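Local coordinates for carboxylase (Deinococcus radiodurans, PDB 5H80), which probably catalyses the ATP-dependent carboxylation of biotin, as the biotin carboxylase domain of a single-chain bacterial carboxylase, at residues Q247-L252 against L290-K295; P365-Q370 against R429-L434; A423-H428 against T443-F448; G181-L186 against L231-R236. One frame throughout, in Å; residues are numbered along the deposited sequence.

Contact 1: residues Q247-L252 against L290-K295; sequences QSVTHL and LAQEVK
V249 rests on A291 and Q292 where the outermost strand 249-256 of the ATP-binding domain's four-stranded antiparallel sheet meets the last turn of helix 277-293, a turn closed by a Schellman motif. The tight part is small, and its apolar core is a single touch: V249 CG1 lies 3.8 Å from the methyl CB of A291, a buried residue that also touches V242 on the neighbouring strand 236-245. The other branch of V249 is a methyl set against an amide oxygen, CG2 coming to 3.4 Å from Q292 OE1. L288, one turn back on the helix, also packs on V249.

Beyond this patch the contact opens into a solvated seam. Q292 bends at its second torsion (chi2 80°), which brings the amide toward the strand, where each end of it meets a different water. One water donates to Q247 O (2.8 Å) and accepts from Q292 NE2. The second accepts the backbone N of V249 at 3.0 Å and donates to Q292 OE1 at 3.3 Å. The backbone at the start of the strand is therefore tied to the helix end through solvent, which probably sets which end of the amide is O and which is N.

K295 is the positive-phi C-prime residue of the Schellman motif, and K295 N donates to Q292 O at 3.0 Å. Bends at chi2 and chi3 bring NZ of K295 within 3.4 Å of Q247 O, a weak hydrogen bond on the same carbonyl oxygen that takes the first water.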
loop_
_atom_site.group_PDB
_atom_site.type_symbol
_atom_site.label_atom_id
_atom_site.label_comp_id
_atom_site.label_asym_id
_atom_site.label_seq_id
_atom_site.Cartn_x
_atom_site.Cartn_y
_atom_site.Cartn_z
ATOM N N GLN A 247 -1.466 -16.737 26.781
ATOM C CA GLN A 247 -0.574 -17.838 27.126
ATOM C C GLN A 247 0.816 -17.557 26.740
ATOM O O GLN A 247 1.723 -17.991 27.424
ATOM C CB GLN A 247 -1.031 -19.129 26.462
ATOM C CG GLN A 247 -2.501 -19.499 26.671
ATOM C CD GLN A 247 -2.868 -20.803 25.986
ATOM O OE1 GLN A 247 -2.756 -21.852 26.594
ATOM N NE2 GLN A 247 -3.274 -20.742 24.698
ATOM N N SER A 248 0.990 -16.866 25.601
ATOM C CA SER A 248 2.226 -16.513 24.959
ATOM C C SER A 248 2.235 -15.075 24.535
ATOM O O SER A 248 1.194 -14.469 24.403
ATOM C CB SER A 248 2.333 -17.280 23.639
ATOM O OG SER A 248 2.679 -18.610 23.873
ATOM N N VAL A 249 3.451 -14.582 24.287
ATOM C CA VAL A 249 3.657 -13.265 23.864
ATOM C C VAL A 249 4.663 -13.334 22.664
ATOM O O VAL A 249 5.566 -14.215 22.526
ATOM C CB VAL A 249 4.146 -12.336 25.055
ATOM C CG1 VAL A 249 3.037 -12.166 26.080
ATOM C CG2 VAL A 249 5.483 -12.828 25.616
ATOM N N THR A 250 4.511 -12.319 21.814
ATOM C CA THR A 250 5.396 -12.064 20.717
ATOM C C THR A 250 5.517 -10.576 20.430
ATOM O O THR A 250 4.986 -9.718 21.194
ATOM C CB THR A 250 4.947 -12.872 19.491
ATOM O OG1 THR A 250 5.989 -12.963 18.531
ATOM C CG2 THR A 250 3.717 -12.210 18.857
ATOM N N HIS A 251 6.233 -10.224 19.366
ATOM C CA HIS A 251 6.601 -8.895 19.039
ATOM C C HIS A 251 6.597 -8.694 17.511
ATOM O O HIS A 251 6.736 -9.640 16.736
ATOM C CB HIS A 251 7.886 -8.450 19.649
ATOM C CG HIS A 251 9.114 -9.071 19.007
ATOM N ND1 HIS A 251 9.714 -8.593 17.876
ATOM C CD2 HIS A 251 9.771 -10.219 19.307
ATOM C CE1 HIS A 251 10.771 -9.362 17.567
ATOM N NE2 HIS A 251 10.747 -10.382 18.363
ATOM N N LEU A 252 6.385 -7.473 17.143
ATOM C CA LEU A 252 6.585 -6.933 15.731
ATOM C C LEU A 252 7.737 -5.891 15.703
ATOM O O LEU A 252 7.612 -4.831 15.047
ATOM C CB LEU A 252 5.295 -6.448 15.058
ATOM C CG LEU A 252 4.265 -7.454 14.605
ATOM C CD1 LEU A 252 4.894 -8.534 13.699
ATOM C CD2 LEU A 252 3.633 -7.988 15.816
ATOM N N LEU A 290 7.913 -7.746 30.441
ATOM C CA LEU A 290 6.775 -7.006 30.933
ATOM C C LEU A 290 5.472 -7.672 30.518
ATOM O O LEU A 290 4.553 -7.884 31.300
ATOM C CB LEU A 290 6.835 -5.590 30.412
ATOM C CG LEU A 290 7.977 -4.835 31.022
ATOM C CD1 LEU A 290 8.201 -3.547 30.271
ATOM C CD2 LEU A 290 7.749 -4.575 32.503
ATOM N N ALA A 291 5.375 -8.022 29.231
ATOM C CA ALA A 291 4.109 -8.541 28.700
ATOM C C ALA A 291 3.802 -9.954 29.253
ATOM O O ALA A 291 2.676 -10.325 29.624
ATOM C CB ALA A 291 4.295 -8.704 27.184
ATOM N N GLN A 292 4.837 -10.769 29.255
ATOM C CA GLN A 292 4.787 -12.178 29.724
ATOM C C GLN A 292 4.374 -12.186 31.228
ATOM O O GLN A 292 3.490 -12.950 31.574
ATOM C CB GLN A 292 6.053 -12.970 29.512
ATOM C CG GLN A 292 6.056 -14.365 30.119
ATOM C CD GLN A 292 5.324 -15.374 29.252
ATOM O OE1 GLN A 292 4.879 -15.072 28.144
ATOM N NE2 GLN A 292 5.221 -16.600 29.742
ATOM N N GLU A 293 4.903 -11.262 31.997
ATOM C CA GLU A 293 4.615 -11.218 33.458
ATOM C C GLU A 293 3.135 -11.011 33.737
ATOM O O GLU A 293 2.586 -11.635 34.699
ATOM C CB GLU A 293 5.432 -10.182 34.226
ATOM C CG GLU A 293 5.546 -10.501 35.728
ATOM C CD GLU A 293 6.247 -11.834 36.028
ATOM O OE1 GLU A 293 7.105 -12.317 35.210
ATOM O OE2 GLU A 293 5.916 -12.443 37.080
ATOM N N VAL A 294 2.454 -10.172 32.932
ATOM C CA VAL A 294 0.948 -10.047 33.007
ATOM C C VAL A 294 0.090 -10.974 32.126
ATOM O O VAL A 294 -1.146 -10.871 32.168
ATOM C CB VAL A 294 0.494 -8.630 32.816
ATOM C CG1 VAL A 294 1.293 -7.694 33.728
ATOM C CG2 VAL A 294 0.655 -8.139 31.314
ATOM N N LYS A 295 0.705 -11.947 31.432
ATOM C CA LYS A 295 -0.073 -12.835 30.551
ATOM C C LYS A 295 -0.869 -12.031 29.541
ATOM O O LYS A 295 -2.084 -12.184 29.356
ATOM C CB LYS A 295 -1.004 -13.733 31.415
ATOM C CG LYS A 295 -0.193 -14.473 32.489
ATOM C CD LYS A 295 0.890 -15.373 31.926
ATOM C CE LYS A 295 0.305 -16.420 31.001
ATOM N NZ LYS A 295 1.325 -17.463 30.735
HETATM O O HOH W 1 4.511 -18.487 27.669
HETATM O O HOH W 2 5.648 -16.376 25.250
#

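Contact 2: residues P365-Q370 against R429-L434; sequences PGQAVQ and RRDAAL. With EDO (1,2-ethanediol), chain D.
Q367 and R429 share a first torsion that sets CG between the backbone N and the carbonyl carbon (chi1 48° and 65°), and the two side chains run side by side on one face of the sheet. Beyond CG the glutamine is extended, which carries its amide past R429 CG to the turn at D431-A433. Q367 NE2 there donates to A433 O at 3.0 Å along a nearly straight N-H direction, although it stands above the plane of that carbonyl. The second bond of Q367 NE2, 3.2 Å to D431 OD1, also lies in the amide plane but meets the carboxylate from above. Two acceptors in the plane of one amide hold it against rotation.

D431 is itself fixed by R429, which grips it side-on: R429 NE to D431 OD1 at 2.7 Å and R429 NH2 to D431 OD2 at 3.0 Å, each on the syn side. OD1 thus takes R429 NE and Q367 NE2 from opposite faces of its plane. R429 NH1 donates to Q440 OE1 of the same chain, and NH2 also to A53 O of the second subunit.

Underneath, Q367 N meets R429 O at 2.9 Å and R429 N meets Q367 O at 3.0 Å. G366, at positive phi, brings its CA to 3.3 Å from D431 O, a CA-H...O contact. R430 NE and NH1 bind O1 and O2 of an ethanediol, probably from the crystallisation liquor. Q367-R429 is an antiparallel hydrogen-bonded pair, where the chain leaves strand 421-429 by a short loop that leads into helix 434-446, with A433 as N-cap.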
loop_
_atom_site.group_PDB
_atom_site.type_symbol
_atom_site.label_atom_id
_atom_site.label_comp_id
_atom_site.label_asym_id
_atom_site.label_seq_id
_atom_site.Cartn_x
_atom_site.Cartn_y
_atom_site.Cartn_z
ATOM N N PRO A 365 13.452 -6.808 6.055
ATOM C CA PRO A 365 14.070 -5.782 5.235
ATOM C C PRO A 365 13.097 -4.647 4.907
ATOM O O PRO A 365 11.896 -4.783 5.185
ATOM C CB PRO A 365 14.378 -6.547 3.928
ATOM C CG PRO A 365 13.283 -7.431 3.818
ATOM C CD PRO A 365 13.064 -7.967 5.246
ATOM N N GLY A 366 13.615 -3.596 4.304
ATOM C CA GLY A 366 12.834 -2.425 3.939
ATOM C C GLY A 366 12.624 -1.519 5.181
ATOM O O GLY A 366 13.296 -1.638 6.195
ATOM N N GLN A 367 11.754 -0.560 4.991
ATOM C CA GLN A 367 11.739 0.574 5.944
ATOM C C GLN A 367 10.477 1.280 5.648
ATOM O O GLN A 367 10.017 1.344 4.480
ATOM C CB GLN A 367 12.956 1.469 5.828
ATOM C CG GLN A 367 13.309 1.899 4.406
ATOM C CD GLN A 367 14.476 2.852 4.290
ATOM O OE1 GLN A 367 14.831 3.570 5.234
ATOM N NE2 GLN A 367 15.071 2.884 3.100
ATOM N N ALA A 368 9.946 1.919 6.673
ATOM C CA ALA A 368 8.729 2.774 6.427
ATOM C C ALA A 368 8.694 3.948 7.428
ATOM O O ALA A 368 9.412 3.927 8.504
ATOM C CB ALA A 368 7.480 1.959 6.533
ATOM N N VAL A 369 8.015 4.977 7.046
ATOM C CA VAL A 369 7.779 6.136 7.897
ATOM C C VAL A 369 6.295 6.597 7.755
ATOM O O VAL A 369 5.720 6.618 6.681
ATOM C CB VAL A 369 8.742 7.271 7.573
ATOM C CG1 VAL A 369 8.631 7.899 6.159
ATOM C CG2 VAL A 369 8.576 8.469 8.422
ATOM N N GLN A 370 5.752 7.094 8.860
ATOM C CA GLN A 370 4.473 7.739 8.901
ATOM C C GLN A 370 4.620 9.193 9.229
ATOM O O GLN A 370 5.420 9.551 10.130
ATOM C CB GLN A 370 3.546 7.115 9.984
ATOM C CG GLN A 370 2.236 7.942 10.289
ATOM C CD GLN A 370 1.230 7.178 11.088
ATOM O OE1 GLN A 370 0.438 6.395 10.550
ATOM N NE2 GLN A 370 1.198 7.391 12.383
ATOM N N ARG A 429 9.398 1.492 1.517
ATOM C CA ARG A 429 10.196 0.938 0.478
ATOM C C ARG A 429 10.983 -0.248 0.933
ATOM O O ARG A 429 11.076 -0.604 2.150
ATOM C CB ARG A 429 11.087 1.983 -0.046
ATOM C CG ARG A 429 12.083 2.487 0.918
ATOM C CD ARG A 429 12.651 3.788 0.340
ATOM N NE ARG A 429 13.637 3.585 -0.731
ATOM C CZ ARG A 429 13.762 4.329 -1.844
ATOM N NH1 ARG A 429 12.911 5.274 -2.134
ATOM N NH2 ARG A 429 14.775 4.110 -2.673
ATOM N N ARG A 430 11.476 -0.982 -0.042
ATOM C CA ARG A 430 12.079 -2.285 0.291
ATOM C C ARG A 430 13.616 -2.343 0.340
ATOM O O ARG A 430 14.137 -3.445 0.495
ATOM C CB ARG A 430 11.655 -3.318 -0.722
ATOM C CG ARG A 430 10.182 -3.672 -0.643
ATOM C CD ARG A 430 9.610 -3.608 -2.031
ATOM N NE ARG A 430 8.140 -3.673 -2.092
ATOM C CZ ARG A 430 7.294 -4.272 -1.234
ATOM N NH1 ARG A 430 5.983 -4.201 -1.513
ATOM N NH2 ARG A 430 7.671 -5.028 -0.227
ATOM N N ASP A 431 14.296 -1.240 0.169
ATOM C CA ASP A 431 15.774 -1.085 0.395
ATOM C C ASP A 431 16.016 -0.541 1.850
ATOM O O ASP A 431 15.056 -0.423 2.630
ATOM C CB ASP A 431 16.407 -0.209 -0.696
ATOM C CG ASP A 431 16.034 1.213 -0.589
ATOM O OD1 ASP A 431 15.174 1.556 0.244
ATOM O OD2 ASP A 431 16.460 2.035 -1.421
ATOM N N ALA A 432 17.257 -0.222 2.205
ATOM C CA ALA A 432 17.542 0.037 3.645
ATOM C C ALA A 432 17.943 1.460 3.950
ATOM O O ALA A 432 17.905 1.848 5.130
ATOM C CB ALA A 432 18.687 -0.860 4.131
ATOM N N ALA A 433 18.409 2.176 2.946
ATOM C CA ALA A 433 19.003 3.475 3.113
ATOM C C ALA A 433 17.986 4.646 3.450
ATOM O O ALA A 433 17.105 5.017 2.698
ATOM C CB ALA A 433 19.976 3.835 1.946
ATOM N N LEU A 434 18.083 5.195 4.678
ATOM C CA LEU A 434 17.152 6.278 5.111
ATOM C C LEU A 434 16.890 7.496 4.192
ATOM O O LEU A 434 15.751 7.921 4.029
ATOM C CB LEU A 434 17.516 6.733 6.584
ATOM C CG LEU A 434 16.787 7.911 7.256
ATOM C CD1 LEU A 434 15.376 7.515 7.614
ATOM C CD2 LEU A 434 17.434 8.364 8.587
HETATM C C1 EDO D . 6.718 -1.279 -5.094
HETATM O O1 EDO D . 7.480 -1.814 -3.991
HETATM C C2 EDO D . 5.315 -1.850 -5.024
HETATM O O2 EDO D . 4.917 -2.395 -3.772
#

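Contact 3: residues A423-H428 against T443-F448; sequences AKVVVH and TALSEF
A strand and the helix that follows it in the biotin carboxylase C-terminal domain pack here through A423, V425 and V427 on one side and A444, L445 and F448 on the other. No hydrogen bond crosses between the segments, and every residue that touches is buried. V425 sits at the middle. V425 CG2 lies 3.9 Å from L445 CD2 and 3.8 Å from F448 CE1, so that a single methyl meets both the leucine tip and the ring. CG1 of V425, anti to the backbone N (chi1 176°), stays close to L445 CD2 as well, at 4.0 Å.

Sheet residues two apart reach the helix because strand 421-429 places A423, V425 and V427 on the same face, while K424 and V426 turn to the other, where helix 325-332 lies. Against the first face, helix 434-446 brings A444 and L445, and the chain just beyond its end brings F448, so the sequence strand, loop and helix folds back on itself with only 14 residues between the two segments.

Toward the start of segment 423-428, A423 CB meets the F448 ring at its edge, in the ring plane, 3.7 Å from F448 CZ. F448 stacks edge-to-face with F394 as well. Farther along the segment, V427 offers CG2 to the methyl CB of A444 at 4.0 Å, a looser touch. L445 also packs on L457, L460 and L464 of helix 457-465. E447 OE1, just past the helix, forms a salt bridge with R49 NH2 of the second subunit.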
loop_
_atom_site.group_PDB
_atom_site.type_symbol
_atom_site.label_atom_id
_atom_site.label_comp_id
_atom_site.label_asym_id
_atom_site.label_seq_id
_atom_site.Cartn_x
_atom_site.Cartn_y
_atom_site.Cartn_z
ATOM N N ALA A 423 -4.857 13.430 8.425
ATOM C CA ALA A 423 -4.545 12.158 7.777
ATOM C C ALA A 423 -3.187 11.627 8.189
ATOM O O ALA A 423 -2.283 12.415 8.493
ATOM C CB ALA A 423 -4.579 12.336 6.256
ATOM N N LYS A 424 -3.021 10.331 8.087
ATOM C CA LYS A 424 -1.702 9.737 8.310
ATOM C C LYS A 424 -1.146 9.210 6.973
ATOM O O LYS A 424 -1.826 8.471 6.380
ATOM C CB LYS A 424 -1.712 8.672 9.346
ATOM C CG LYS A 424 -2.390 9.055 10.678
ATOM C CD LYS A 424 -2.414 7.914 11.716
ATOM C CE LYS A 424 -3.152 6.622 11.323
ATOM N NZ LYS A 424 -3.362 5.577 12.373
ATOM N N VAL A 425 0.045 9.624 6.596
ATOM C CA VAL A 425 0.672 9.209 5.358
ATOM C C VAL A 425 1.817 8.311 5.654
ATOM O O VAL A 425 2.801 8.743 6.305
ATOM C CB VAL A 425 1.160 10.409 4.562
ATOM C CG1 VAL A 425 1.948 10.043 3.227
ATOM C CG2 VAL A 425 -0.032 11.355 4.277
ATOM N N VAL A 426 1.735 7.090 5.126
ATOM C CA VAL A 426 2.714 6.051 5.435
ATOM C C VAL A 426 3.440 5.796 4.132
ATOM O O VAL A 426 2.769 5.533 3.107
ATOM C CB VAL A 426 2.138 4.791 6.017
ATOM C CG1 VAL A 426 3.190 3.799 6.389
ATOM C CG2 VAL A 426 1.254 5.144 7.265
ATOM N N VAL A 427 4.757 5.865 4.188
ATOM C CA VAL A 427 5.506 5.577 2.966
ATOM C C VAL A 427 6.459 4.435 3.222
ATOM O O VAL A 427 7.026 4.313 4.310
ATOM C CB VAL A 427 6.190 6.782 2.477
ATOM C CG1 VAL A 427 7.171 6.454 1.422
ATOM C CG2 VAL A 427 5.200 7.790 1.918
ATOM N N HIS A 428 6.604 3.538 2.241
ATOM C CA HIS A 428 7.326 2.247 2.464
ATOM C C HIS A 428 8.157 1.857 1.246
ATOM O O HIS A 428 7.797 2.172 0.167
ATOM C CB HIS A 428 6.364 1.161 2.741
ATOM C CG HIS A 428 6.946 -0.209 2.816
ATOM N ND1 HIS A 428 6.554 -1.217 1.942
ATOM C CD2 HIS A 428 7.799 -0.797 3.702
ATOM C CE1 HIS A 428 7.137 -2.354 2.292
ATOM N NE2 HIS A 428 7.926 -2.112 3.330
ATOM N N THR A 443 8.189 13.656 -1.439
ATOM C CA THR A 443 7.408 13.640 -2.683
ATOM C C THR A 443 5.915 13.348 -2.498
ATOM O O THR A 443 5.022 14.089 -3.003
ATOM C CB THR A 443 8.085 12.762 -3.701
ATOM O OG1 THR A 443 9.430 13.246 -3.882
ATOM C CG2 THR A 443 7.293 12.714 -4.943
ATOM N N ALA A 444 5.611 12.324 -1.699
ATOM C CA ALA A 444 4.258 11.996 -1.426
ATOM C C ALA A 444 3.514 13.122 -0.718
ATOM O O ALA A 444 2.425 13.515 -1.149
ATOM C CB ALA A 444 4.209 10.701 -0.602
ATOM N N LEU A 445 4.104 13.757 0.281
ATOM C CA LEU A 445 3.522 14.881 0.832
ATOM C C LEU A 445 3.282 16.057 -0.101
ATOM O O LEU A 445 2.247 16.733 -0.003
ATOM C CB LEU A 445 4.283 15.308 2.056
ATOM C CG LEU A 445 4.153 14.352 3.202
ATOM C CD1 LEU A 445 4.889 15.084 4.329
ATOM C CD2 LEU A 445 2.684 14.016 3.502
ATOM N N SER A 446 4.152 16.218 -1.090
ATOM C CA SER A 446 4.058 17.343 -2.027
ATOM C C SER A 446 2.922 17.106 -2.937
ATOM O O SER A 446 2.396 18.122 -3.538
ATOM C CB SER A 446 5.356 17.454 -2.842
ATOM O OG SER A 446 5.431 16.424 -3.874
ATOM N N GLU A 447 2.383 15.877 -3.020
ATOM C CA GLU A 447 1.199 15.584 -3.818
ATOM C C GLU A 447 -0.096 15.668 -3.031
ATOM O O GLU A 447 -1.160 15.391 -3.552
ATOM C CB GLU A 447 1.330 14.172 -4.458
ATOM C CG GLU A 447 2.284 14.153 -5.619
ATOM C CD GLU A 447 2.700 12.815 -6.237
ATOM O OE1 GLU A 447 2.075 11.756 -5.955
ATOM O OE2 GLU A 447 3.764 12.844 -6.982
ATOM N N PHE A 448 -0.005 16.010 -1.755
ATOM C CA PHE A 448 -1.194 16.187 -0.941
ATOM C C PHE A 448 -1.841 17.569 -1.095
ATOM O O PHE A 448 -1.374 18.535 -0.517
ATOM C CB PHE A 448 -0.850 15.929 0.520
ATOM C CG PHE A 448 -1.976 15.343 1.361
ATOM C CD1 PHE A 448 -1.603 14.560 2.442
ATOM C CD2 PHE A 448 -3.362 15.578 1.151
ATOM C CE1 PHE A 448 -2.541 13.979 3.297
ATOM C CE2 PHE A 448 -4.349 15.017 2.024
ATOM C CZ PHE A 448 -3.926 14.184 3.097
#

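Contact 4: residues G181-L186 against L231-R236; sequences GAPVML and LIERAR
P183 packs against L231 and E233, its ring touching both side chains while its carbonyl oxygen takes the backbone N of L231. The L231 N to P183 O bond is 3.0 Å long and nearly straight at the hydrogen (169°), though the donor stands above the carbonyl plane. L231 turns CG away from its own backbone N (chi1 -174°), and the fork this produces spreads over residues P183-M185: L231 CD2 comes to 4.0 Å from P183 CB, and L231 CD1 approaches M185 CB at 4.4 Å. One leucine thus bridges two residues on the same side of the segment, P183 closely and M185 loosely, while V184 between them points the other way and packs on F175 and M176 of helix 172-178.

E233 also reaches the proline. Its chain is extended beyond CG and crosses the ring at about a right angle, bringing E233 OE1 to 3.7 Å from P183 CG. This is a van der Waals touch of a carboxylate on an apolar ring. OE2 has its charge partner in R201, whereas the link from E233 OE1 to R234 NH1 is long.

Strand 184-185 is the central strand of a small three-stranded antiparallel sheet, flanked by 199-200 and 229-230, and the P183-L231 bond falls just past the end of the latter pairing. Such a sheet, whose strands 184-185 and 199-200 are joined by a glycine-rich loop, not modelled here, is consistent with the mobile lid of the ATP-grasp fold in biotin carboxylases.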
loop_
_atom_site.group_PDB
_atom_site.type_symbol
_atom_site.label_atom_id
_atom_site.label_comp_id
_atom_site.label_asym_id
_atom_site.label_seq_id
_atom_site.Cartn_x
_atom_site.Cartn_y
_atom_site.Cartn_z
ATOM N N GLY A 181 23.754 18.423 39.525
ATOM C CA GLY A 181 23.767 19.509 38.590
ATOM C C GLY A 181 22.958 19.199 37.333
ATOM O O GLY A 181 22.641 20.092 36.557
ATOM N N ALA A 182 22.617 17.930 37.136
ATOM C CA ALA A 182 21.772 17.565 36.004
ATOM C C ALA A 182 20.348 18.082 36.206
ATOM O O ALA A 182 19.916 18.072 37.318
ATOM C CB ALA A 182 21.771 16.062 35.854
ATOM N N PRO A 183 19.635 18.489 35.145
ATOM C CA PRO A 183 18.245 18.986 35.237
ATOM C C PRO A 183 17.221 17.906 35.557
ATOM O O PRO A 183 17.440 16.665 35.407
ATOM C CB PRO A 183 17.957 19.582 33.841
ATOM C CG PRO A 183 19.044 18.992 32.919
ATOM C CD PRO A 183 20.191 18.634 33.767
ATOM N N VAL A 184 16.062 18.392 35.969
ATOM C CA VAL A 184 15.013 17.596 36.494
ATOM C C VAL A 184 13.678 18.160 35.945
ATOM O O VAL A 184 13.553 19.326 35.476
ATOM C CB VAL A 184 15.218 17.570 38.038
ATOM C CG1 VAL A 184 14.670 18.846 38.655
ATOM C CG2 VAL A 184 14.579 16.371 38.658
ATOM N N MET A 185 12.685 17.282 35.808
ATOM C CA MET A 185 11.390 17.708 35.303
ATOM C C MET A 185 10.455 17.589 36.501
ATOM O O MET A 185 10.579 16.634 37.284
ATOM C CB MET A 185 10.938 16.778 34.160
ATOM C CG MET A 185 9.502 16.992 33.712
ATOM S SD MET A 185 9.421 17.866 32.149
ATOM C CE MET A 185 9.191 16.465 31.040
ATOM N N LEU A 186 9.589 18.585 36.672
ATOM C CA LEU A 186 8.370 18.410 37.500
ATOM C C LEU A 186 7.199 17.982 36.649
ATOM O O LEU A 186 6.463 17.144 37.140
ATOM C CB LEU A 186 7.955 19.677 38.210
ATOM C CG LEU A 186 9.070 20.363 38.964
ATOM C CD1 LEU A 186 8.454 21.611 39.549
ATOM C CD2 LEU A 186 9.689 19.447 40.009
ATOM N N LEU A 231 15.753 14.665 34.018
ATOM C CA LEU A 231 15.459 15.025 32.608
ATOM C C LEU A 231 16.428 14.146 31.785
ATOM O O LEU A 231 17.678 14.224 31.967
ATOM C CB LEU A 231 15.658 16.514 32.355
ATOM C CG LEU A 231 15.246 17.032 30.974
ATOM C CD1 LEU A 231 13.762 16.842 30.779
ATOM C CD2 LEU A 231 15.651 18.474 30.765
ATOM N N ILE A 232 15.877 13.263 30.937
ATOM C CA ILE A 232 16.728 12.420 30.067
ATOM C C ILE A 232 16.885 13.162 28.756
ATOM O O ILE A 232 15.916 13.453 27.981
ATOM C CB ILE A 232 16.219 10.992 29.858
ATOM C CG1 ILE A 232 16.215 10.275 31.205
ATOM C CG2 ILE A 232 17.000 10.263 28.744
ATOM C CD1 ILE A 232 17.268 9.246 31.429
ATOM N N GLU A 233 18.168 13.426 28.517
ATOM C CA GLU A 233 18.592 14.318 27.479
ATOM C C GLU A 233 19.345 13.453 26.393
ATOM O O GLU A 233 19.894 12.359 26.674
ATOM C CB GLU A 233 19.541 15.355 28.087
ATOM C CG GLU A 233 18.886 16.239 29.142
ATOM C CD GLU A 233 19.733 17.469 29.447
ATOM O OE1 GLU A 233 20.722 17.253 30.173
ATOM O OE2 GLU A 233 19.377 18.583 28.978
ATOM N N ARG A 234 19.361 14.007 25.199
ATOM C CA ARG A 234 19.972 13.357 24.118
ATOM C C ARG A 234 19.557 11.933 23.870
ATOM O O ARG A 234 20.355 11.084 23.460
ATOM C CB ARG A 234 21.480 13.378 24.327
ATOM C CG ARG A 234 22.033 14.708 24.004
ATOM C CD ARG A 234 23.430 14.879 24.503
ATOM N NE ARG A 234 23.642 14.503 25.896
ATOM C CZ ARG A 234 23.322 15.227 26.976
ATOM N NH1 ARG A 234 22.699 16.400 26.871
ATOM N NH2 ARG A 234 23.616 14.734 28.193
ATOM N N ALA A 235 18.307 11.642 24.123
ATOM C CA ALA A 235 17.741 10.342 23.824
ATOM C C ALA A 235 16.708 10.284 22.677
ATOM O O ALA A 235 15.993 11.243 22.339
ATOM C CB ALA A 235 17.149 9.743 25.047
ATOM N N ARG A 236 16.665 9.112 22.088
ATOM C CA ARG A 236 15.622 8.673 21.199
ATOM C C ARG A 236 14.443 7.918 21.884
ATOM O O ARG A 236 14.614 7.217 22.874
ATOM C CB ARG A 236 16.253 7.815 20.069
ATOM C CG ARG A 236 17.181 8.660 19.186
ATOM C CD ARG A 236 18.062 7.746 18.273
ATOM N NE ARG A 236 17.236 6.818 17.439
ATOM C CZ ARG A 236 17.732 6.005 16.505
ATOM N NH1 ARG A 236 19.080 5.915 16.286
ATOM N NH2 ARG A 236 16.945 5.183 15.858
#

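How the contacts relate
Contacts 2 and 3 form one continuous piece: strands 367-374 and 421-429 are neighbours in the same sheet, V369 O lies 2.8 Å from V427 N in a probable hydrogen bond, and the two centres are 14 Å apart. Both also meet the second subunit, and the ethanediol on R430 in contact 2 is shared with E330 of that subunit. Contacts 1 and 4 both belong to the ATP-binding domain but sit about 30 Å apart between centres, contact 1 on the edge of its four-stranded sheet and contact 4 in the probable lid. Contact 1 lies across the chain's centre from contact 3, about 33 Å between centres. Contact 4 comes nearest to contact 2, about 8 Å between nearest atoms, without touching.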